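Long-range contact in conserved membrane protein (Chlamydia abortus, PDB 6GZU), which is a secreted effector of the CE clan that combines deubiquitination with acetylation and induces Golgi fragmentation in host cells: residues 35-48 against 93-107. Sequence-based numbering, arbitrary orientation.
Sequences SDLFVPSLYTPSTC and RDCQNFRIYAYPLWH. With ZN (zinc ion), chain C.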
loop_
_atom_site.group_PDB
_atom_site.type_symbol
_atom_site.label_atom_id
_atom_site.label_comp_id
_atom_site.label_asym_id
_atom_site.label_seq_id
_atom_site.Cartn_x
_atom_site.Cartn_y
_atom_site.Cartn_z
ATOM N N SER A 35 11.343 -8.786 6.441
ATOM C CA SER A 35 12.318 -7.710 6.343
ATOM C C SER A 35 12.383 -7.057 4.959
ATOM O O SER A 35 12.946 -5.973 4.822
ATOM C CB SER A 35 13.696 -8.192 6.766
ATOM O OG SER A 35 14.177 -9.192 5.891
ATOM N N ASP A 36 11.818 -7.694 3.931
ATOM C CA ASP A 36 11.789 -7.171 2.565
ATOM C C ASP A 36 10.659 -6.180 2.339
ATOM O O ASP A 36 10.529 -5.620 1.255
ATOM C CB ASP A 36 11.577 -8.308 1.568
ATOM C CG ASP A 36 12.824 -9.128 1.319
ATOM O OD1 ASP A 36 13.945 -8.633 1.585
ATOM O OD2 ASP A 36 12.671 -10.271 0.833
ATOM N N LEU A 37 9.776 -6.006 3.330
ATOM C CA LEU A 37 8.615 -5.145 3.131
ATOM C C LEU A 37 8.912 -3.708 3.492
ATOM O O LEU A 37 9.302 -3.426 4.635
ATOM C CB LEU A 37 7.481 -5.619 4.031
ATOM C CG LEU A 37 6.195 -4.794 4.016
ATOM C CD1 LEU A 37 5.518 -4.928 2.656
ATOM C CD2 LEU A 37 5.207 -5.207 5.153
ATOM N N PHE A 38 8.719 -2.809 2.534
ATOM C CA PHE A 38 8.757 -1.381 2.751
ATOM C C PHE A 38 7.355 -0.883 3.152
ATOM O O PHE A 38 6.355 -1.095 2.437
ATOM C CB PHE A 38 9.176 -0.692 1.463
ATOM C CG PHE A 38 9.169 0.795 1.532
ATOM C CD1 PHE A 38 8.025 1.520 1.187
ATOM C CD2 PHE A 38 10.318 1.495 1.868
ATOM C CE1 PHE A 38 8.018 2.889 1.221
ATOM C CE2 PHE A 38 10.308 2.904 1.903
ATOM C CZ PHE A 38 9.166 3.586 1.605
ATOM N N VAL A 39 7.293 -0.184 4.275
ATOM C CA VAL A 39 6.065 0.472 4.732
ATOM C C VAL A 39 6.185 1.962 4.414
ATOM O O VAL A 39 7.168 2.600 4.796
ATOM C CB VAL A 39 5.957 0.285 6.225
ATOM C CG1 VAL A 39 4.677 1.017 6.780
ATOM C CG2 VAL A 39 5.954 -1.231 6.545
ATOM N N PRO A 40 5.218 2.506 3.656
ATOM C CA PRO A 40 5.259 3.908 3.243
ATOM C C PRO A 40 4.853 4.858 4.341
ATOM O O PRO A 40 4.716 4.467 5.504
ATOM C CB PRO A 40 4.259 3.968 2.072
ATOM C CG PRO A 40 3.200 2.957 2.473
ATOM C CD PRO A 40 4.026 1.809 3.137
ATOM N N SER A 41 4.649 6.114 3.988
ATOM C CA SER A 41 4.464 7.162 4.996
ATOM C C SER A 41 3.400 6.820 6.021
ATOM O O SER A 41 2.291 6.421 5.669
ATOM C CB SER A 41 4.022 8.436 4.297
ATOM O OG SER A 41 3.600 9.384 5.266
ATOM N N LEU A 42 3.732 6.982 7.296
ATOM C CA LEU A 42 2.762 6.773 8.380
ATOM C C LEU A 42 1.868 7.996 8.553
ATOM O O LEU A 42 0.916 7.971 9.352
ATOM C CB LEU A 42 3.474 6.484 9.703
ATOM C CG LEU A 42 4.525 5.373 9.697
ATOM C CD1 LEU A 42 5.055 5.125 11.114
ATOM C CD2 LEU A 42 3.970 4.064 9.107
ATOM N N TYR A 43 2.151 9.059 7.804
ATOM C CA TYR A 43 1.465 10.339 7.971
ATOM C C TYR A 43 0.434 10.661 6.864
ATOM O O TYR A 43 -0.642 11.212 7.145
ATOM C CB TYR A 43 2.512 11.445 8.042
ATOM C CG TYR A 43 1.975 12.800 8.355
ATOM C CD1 TYR A 43 1.434 13.074 9.599
ATOM C CD2 TYR A 43 2.050 13.826 7.427
ATOM C CE1 TYR A 43 0.953 14.341 9.909
ATOM C CE2 TYR A 43 1.565 15.093 7.721
ATOM C CZ TYR A 43 1.018 15.338 8.963
ATOM O OH TYR A 43 0.541 16.597 9.257
ATOM N N THR A 44 0.755 10.332 5.608
ATOM C CA THR A 44 -0.101 10.670 4.462
ATOM C C THR A 44 -0.448 9.410 3.677
ATOM O O THR A 44 0.438 8.798 3.057
ATOM C CB THR A 44 0.620 11.677 3.518
ATOM O OG1 THR A 44 1.043 12.829 4.274
ATOM C CG2 THR A 44 -0.290 12.111 2.360
ATOM N N PRO A 45 -1.735 9.011 3.655
ATOM C CA PRO A 45 -2.108 7.877 2.780
ATOM C C PRO A 45 -1.989 8.296 1.323
ATOM O O PRO A 45 -2.003 9.496 1.032
ATOM C CB PRO A 45 -3.613 7.659 3.053
ATOM C CG PRO A 45 -3.921 8.544 4.260
ATOM C CD PRO A 45 -2.890 9.611 4.351
ATOM N N SER A 46 -1.892 7.327 0.423
ATOM C CA SER A 46 -1.883 7.635 -1.020
ATOM C C SER A 46 -3.312 7.686 -1.553
ATOM O O SER A 46 -4.256 7.238 -0.873
ATOM C CB SER A 46 -1.134 6.540 -1.778
ATOM O OG SER A 46 0.220 6.436 -1.283
ATOM N N THR A 47 -3.477 8.241 -2.755
ATOM C CA THR A 47 -4.762 8.241 -3.463
ATOM C C THR A 47 -4.476 7.836 -4.894
ATOM O O THR A 47 -3.314 7.702 -5.298
ATOM C CB THR A 47 -5.394 9.654 -3.517
ATOM O OG1 THR A 47 -4.604 10.497 -4.384
ATOM C CG2 THR A 47 -5.469 10.285 -2.119
ATOM N N CYS A 48 -5.499 7.709 -5.720
ATOM C CA CYS A 48 -5.253 7.369 -7.118
ATOM C C CYS A 48 -4.412 8.443 -7.827
ATOM O O CYS A 48 -3.737 8.133 -8.788
ATOM C CB CYS A 48 -6.572 7.140 -7.876
ATOM S SG CYS A 48 -7.743 8.524 -7.847
ATOM N N ARG A 93 16.935 1.888 9.088
ATOM C CA ARG A 93 16.982 0.914 7.985
ATOM C C ARG A 93 17.716 1.478 6.767
ATOM O O ARG A 93 17.766 2.686 6.542
ATOM C CB ARG A 93 15.584 0.542 7.430
ATOM C CG ARG A 93 14.446 0.272 8.390
ATOM C CD ARG A 93 14.559 -1.058 9.078
ATOM N NE ARG A 93 14.676 -2.237 8.222
ATOM C CZ ARG A 93 13.653 -2.982 7.802
ATOM N NH1 ARG A 93 12.393 -2.652 8.092
ATOM N NH2 ARG A 93 13.888 -4.068 7.080
ATOM N N ASP A 94 18.198 0.581 5.924
ATOM C CA ASP A 94 18.627 0.990 4.597
ATOM C C ASP A 94 17.429 1.019 3.664
ATOM O O ASP A 94 16.935 -0.042 3.222
ATOM C CB ASP A 94 19.677 0.029 4.061
ATOM C CG ASP A 94 20.014 0.301 2.625
ATOM O OD1 ASP A 94 19.698 1.408 2.120
ATOM O OD2 ASP A 94 20.618 -0.589 2.000
ATOM N N CYS A 95 17.009 2.242 3.326
ATOM C CA CYS A 95 15.735 2.463 2.623
ATOM C C CYS A 95 15.766 1.907 1.230
ATOM O O CYS A 95 14.718 1.817 0.567
ATOM C CB CYS A 95 15.405 3.951 2.587
ATOM S SG CYS A 95 16.596 4.929 1.737
ATOM N N GLN A 96 16.954 1.529 0.768
ATOM C CA GLN A 96 17.099 0.908 -0.554
ATOM C C GLN A 96 16.806 -0.593 -0.559
ATOM O O GLN A 96 16.369 -1.132 -1.572
ATOM C CB GLN A 96 18.508 1.154 -1.109
ATOM C CG GLN A 96 18.809 2.608 -1.409
ATOM C CD GLN A 96 20.259 2.991 -1.098
ATOM O OE1 GLN A 96 20.526 4.052 -0.521
ATOM N NE2 GLN A 96 21.202 2.125 -1.476
ATOM N N ASN A 97 17.017 -1.252 0.582
ATOM C CA ASN A 97 17.092 -2.709 0.657
ATOM C C ASN A 97 15.751 -3.498 0.674
ATOM O O ASN A 97 15.639 -4.615 1.199
ATOM C CB ASN A 97 17.902 -3.070 1.907
ATOM C CG ASN A 97 18.465 -4.462 1.836
ATOM O OD1 ASN A 97 18.585 -5.029 0.743
ATOM N ND2 ASN A 97 18.824 -5.030 2.997
ATOM N N PHE A 98 14.722 -2.934 0.097
ATOM C CA PHE A 98 13.418 -3.585 0.171
ATOM C C PHE A 98 13.006 -4.197 -1.165
ATOM O O PHE A 98 13.501 -3.758 -2.232
ATOM C CB PHE A 98 12.380 -2.564 0.618
ATOM C CG PHE A 98 12.616 -2.053 1.995
ATOM C CD1 PHE A 98 12.234 -2.828 3.079
ATOM C CD2 PHE A 98 13.200 -0.818 2.220
ATOM C CE1 PHE A 98 12.431 -2.392 4.369
ATOM C CE2 PHE A 98 13.420 -0.379 3.535
ATOM C CZ PHE A 98 12.991 -1.171 4.600
ATOM N N ARG A 99 12.037 -5.132 -1.139
ATOM C CA ARG A 99 11.581 -5.785 -2.372
ATOM C C ARG A 99 10.096 -5.673 -2.642
ATOM O O ARG A 99 9.646 -5.752 -3.794
ATOM C CB ARG A 99 11.914 -7.273 -2.321
ATOM C CG ARG A 99 13.388 -7.540 -2.143
ATOM C CD ARG A 99 14.228 -6.794 -3.208
ATOM N NE ARG A 99 14.078 -7.370 -4.552
ATOM C CZ ARG A 99 14.605 -6.830 -5.651
ATOM N NH1 ARG A 99 15.260 -5.678 -5.542
ATOM N NH2 ARG A 99 14.492 -7.434 -6.847
ATOM N N ILE A 100 9.310 -5.485 -1.591
ATOM C CA ILE A 100 7.866 -5.425 -1.699
ATOM C C ILE A 100 7.428 -4.126 -1.041
ATOM O O ILE A 100 7.790 -3.853 0.136
ATOM C CB ILE A 100 7.187 -6.636 -1.023
ATOM C CG1 ILE A 100 7.681 -7.936 -1.664
ATOM C CG2 ILE A 100 5.643 -6.470 -1.097
ATOM C CD1 ILE A 100 7.173 -9.179 -1.050
ATOM N N TYR A 101 6.662 -3.316 -1.782
ATOM C CA TYR A 101 6.248 -1.988 -1.327
ATOM C C TYR A 101 4.736 -1.967 -1.300
ATOM O O TYR A 101 4.103 -2.118 -2.338
ATOM C CB TYR A 101 6.773 -0.920 -2.303
ATOM C CG TYR A 101 8.285 -0.767 -2.280
ATOM C CD1 TYR A 101 9.118 -1.788 -2.731
ATOM C CD2 TYR A 101 8.882 0.442 -1.861
ATOM C CE1 TYR A 101 10.523 -1.629 -2.683
ATOM C CE2 TYR A 101 10.267 0.622 -1.843
ATOM C CZ TYR A 101 11.074 -0.428 -2.243
ATOM O OH TYR A 101 12.453 -0.294 -2.200
ATOM N N ALA A 102 4.134 -1.773 -0.128
ATOM C CA ALA A 102 2.688 -1.878 -0.022
ATOM C C ALA A 102 2.040 -0.582 0.459
ATOM O O ALA A 102 2.354 -0.133 1.579
ATOM C CB ALA A 102 2.288 -3.047 0.866
ATOM N N TYR A 103 1.125 -0.012 -0.331
ATOM C CA TYR A 103 0.588 1.315 -0.089
ATOM C C TYR A 103 -0.895 1.294 0.147
ATOM O O TYR A 103 -1.689 0.987 -0.756
ATOM C CB TYR A 103 0.778 2.175 -1.363
ATOM C CG TYR A 103 2.222 2.445 -1.694
ATOM C CD1 TYR A 103 2.996 1.497 -2.390
ATOM C CD2 TYR A 103 2.835 3.609 -1.238
ATOM C CE1 TYR A 103 4.351 1.752 -2.646
ATOM C CE2 TYR A 103 4.188 3.871 -1.462
ATOM C CZ TYR A 103 4.943 2.935 -2.137
ATOM O OH TYR A 103 6.276 3.224 -2.359
ATOM N N PRO A 104 -1.306 1.700 1.343
ATOM C CA PRO A 104 -2.752 1.939 1.572
ATOM C C PRO A 104 -3.183 3.105 0.695
ATOM O O PRO A 104 -2.500 4.152 0.634
ATOM C CB PRO A 104 -2.808 2.328 3.067
ATOM C CG PRO A 104 -1.538 1.664 3.653
ATOM C CD PRO A 104 -0.500 1.810 2.576
ATOM N N LEU A 105 -4.310 2.950 0.006
ATOM C CA LEU A 105 -4.775 3.935 -0.951
ATOM C C LEU A 105 -6.218 4.288 -0.585
ATOM O O LEU A 105 -7.072 3.394 -0.556
ATOM C CB LEU A 105 -4.625 3.402 -2.396
ATOM C CG LEU A 105 -4.764 4.409 -3.545
ATOM C CD1 LEU A 105 -4.167 3.958 -4.844
ATOM C CD2 LEU A 105 -6.280 4.541 -3.810
ATOM N N TRP A 106 -6.458 5.576 -0.352
ATOM C CA TRP A 106 -7.731 6.138 0.110
ATOM C C TRP A 106 -8.489 6.692 -1.086
ATOM O O TRP A 106 -7.902 7.315 -1.959
ATOM C CB TRP A 106 -7.434 7.287 1.063
ATOM C CG TRP A 106 -8.629 7.825 1.743
ATOM C CD1 TRP A 106 -9.105 7.444 2.968
ATOM C CD2 TRP A 106 -9.501 8.885 1.283
ATOM N NE1 TRP A 106 -10.234 8.180 3.292
ATOM C CE2 TRP A 106 -10.494 9.069 2.281
ATOM C CE3 TRP A 106 -9.547 9.687 0.129
ATOM C CZ2 TRP A 106 -11.507 10.014 2.157
ATOM C CZ3 TRP A 106 -10.581 10.627 0.001
ATOM C CH2 TRP A 106 -11.530 10.785 1.009
ATOM N N HIS A 107 -9.808 6.447 -1.144
ATOM C CA HIS A 107 -10.638 6.940 -2.244
ATOM C C HIS A 107 -12.009 7.374 -1.804
ATOM O O HIS A 107 -12.591 6.765 -0.919
ATOM C CB HIS A 107 -10.806 5.861 -3.320
ATOM C CG HIS A 107 -11.438 6.375 -4.569
ATOM N ND1 HIS A 107 -10.795 7.271 -5.401
ATOM C CD2 HIS A 107 -12.649 6.123 -5.140
ATOM C CE1 HIS A 107 -11.586 7.556 -6.429
ATOM N NE2 HIS A 107 -12.711 6.869 -6.299
HETATM ZN ZN ZN C . 15.487 6.508 0.641
HETATM O O HOH W 1 15.221 -5.321 4.099
HETATM O O HOH W 2 10.628 -4.676 6.814
HETATM O O HOH W 3 0.219 4.839 0.922
HETATM O O HOH W 4 -8.103 7.782 -4.640
#
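The rings of Phe38 and Tyr101 lie nearly parallel but slid apart, with little overlap (centroids 4.8 Å apart), where strand 37-38 pairs in parallel as the edge strand beside 100-107 in the mixed sheet of this CE-clan catalytic domain. Phe38 CB makes a CH-pi contact over the Tyr101 ring, 3.8 Å from its centroid. With CG anti to the backbone N (chi1 176°), Phe38 turns a ring edge to the face of Phe98, a T-shaped pair with planes at 76°. This aromatic cluster borders the zinc site: the side chain of Phe38 comes within about 4 Å of that of His80, which binds zinc with His60, Cys78 and Cys95. On the other sheet face Leu37 CD1 touches Ile100 CG2 and Ala102 CB. Farther along, Pro40 CB lies 3.5 Å from Tyr103 CE2, while Tyr103 OH hydrogen-bonds to Asp58 OD2.

Backbone bonds flank this packing. Asp36 O accepts from both Arg99 N and Ile100 N, and Phe38 N donates to Ile100 O at 2.8 Å. After residues 41-44 loop away, Ser46 rejoins the strand, its N bonding to Pro104 O and its O receiving Trp106 N at 2.8 Å. At this buried far end one water joins Cys48 N, Trp106 O and His107 ND1. The exposed polar edge lies at the opposite end, where Arg93 NH2 gives Ser35 O a weak, bent hydrogen bond of 3.1 Å (130° at the hydrogen).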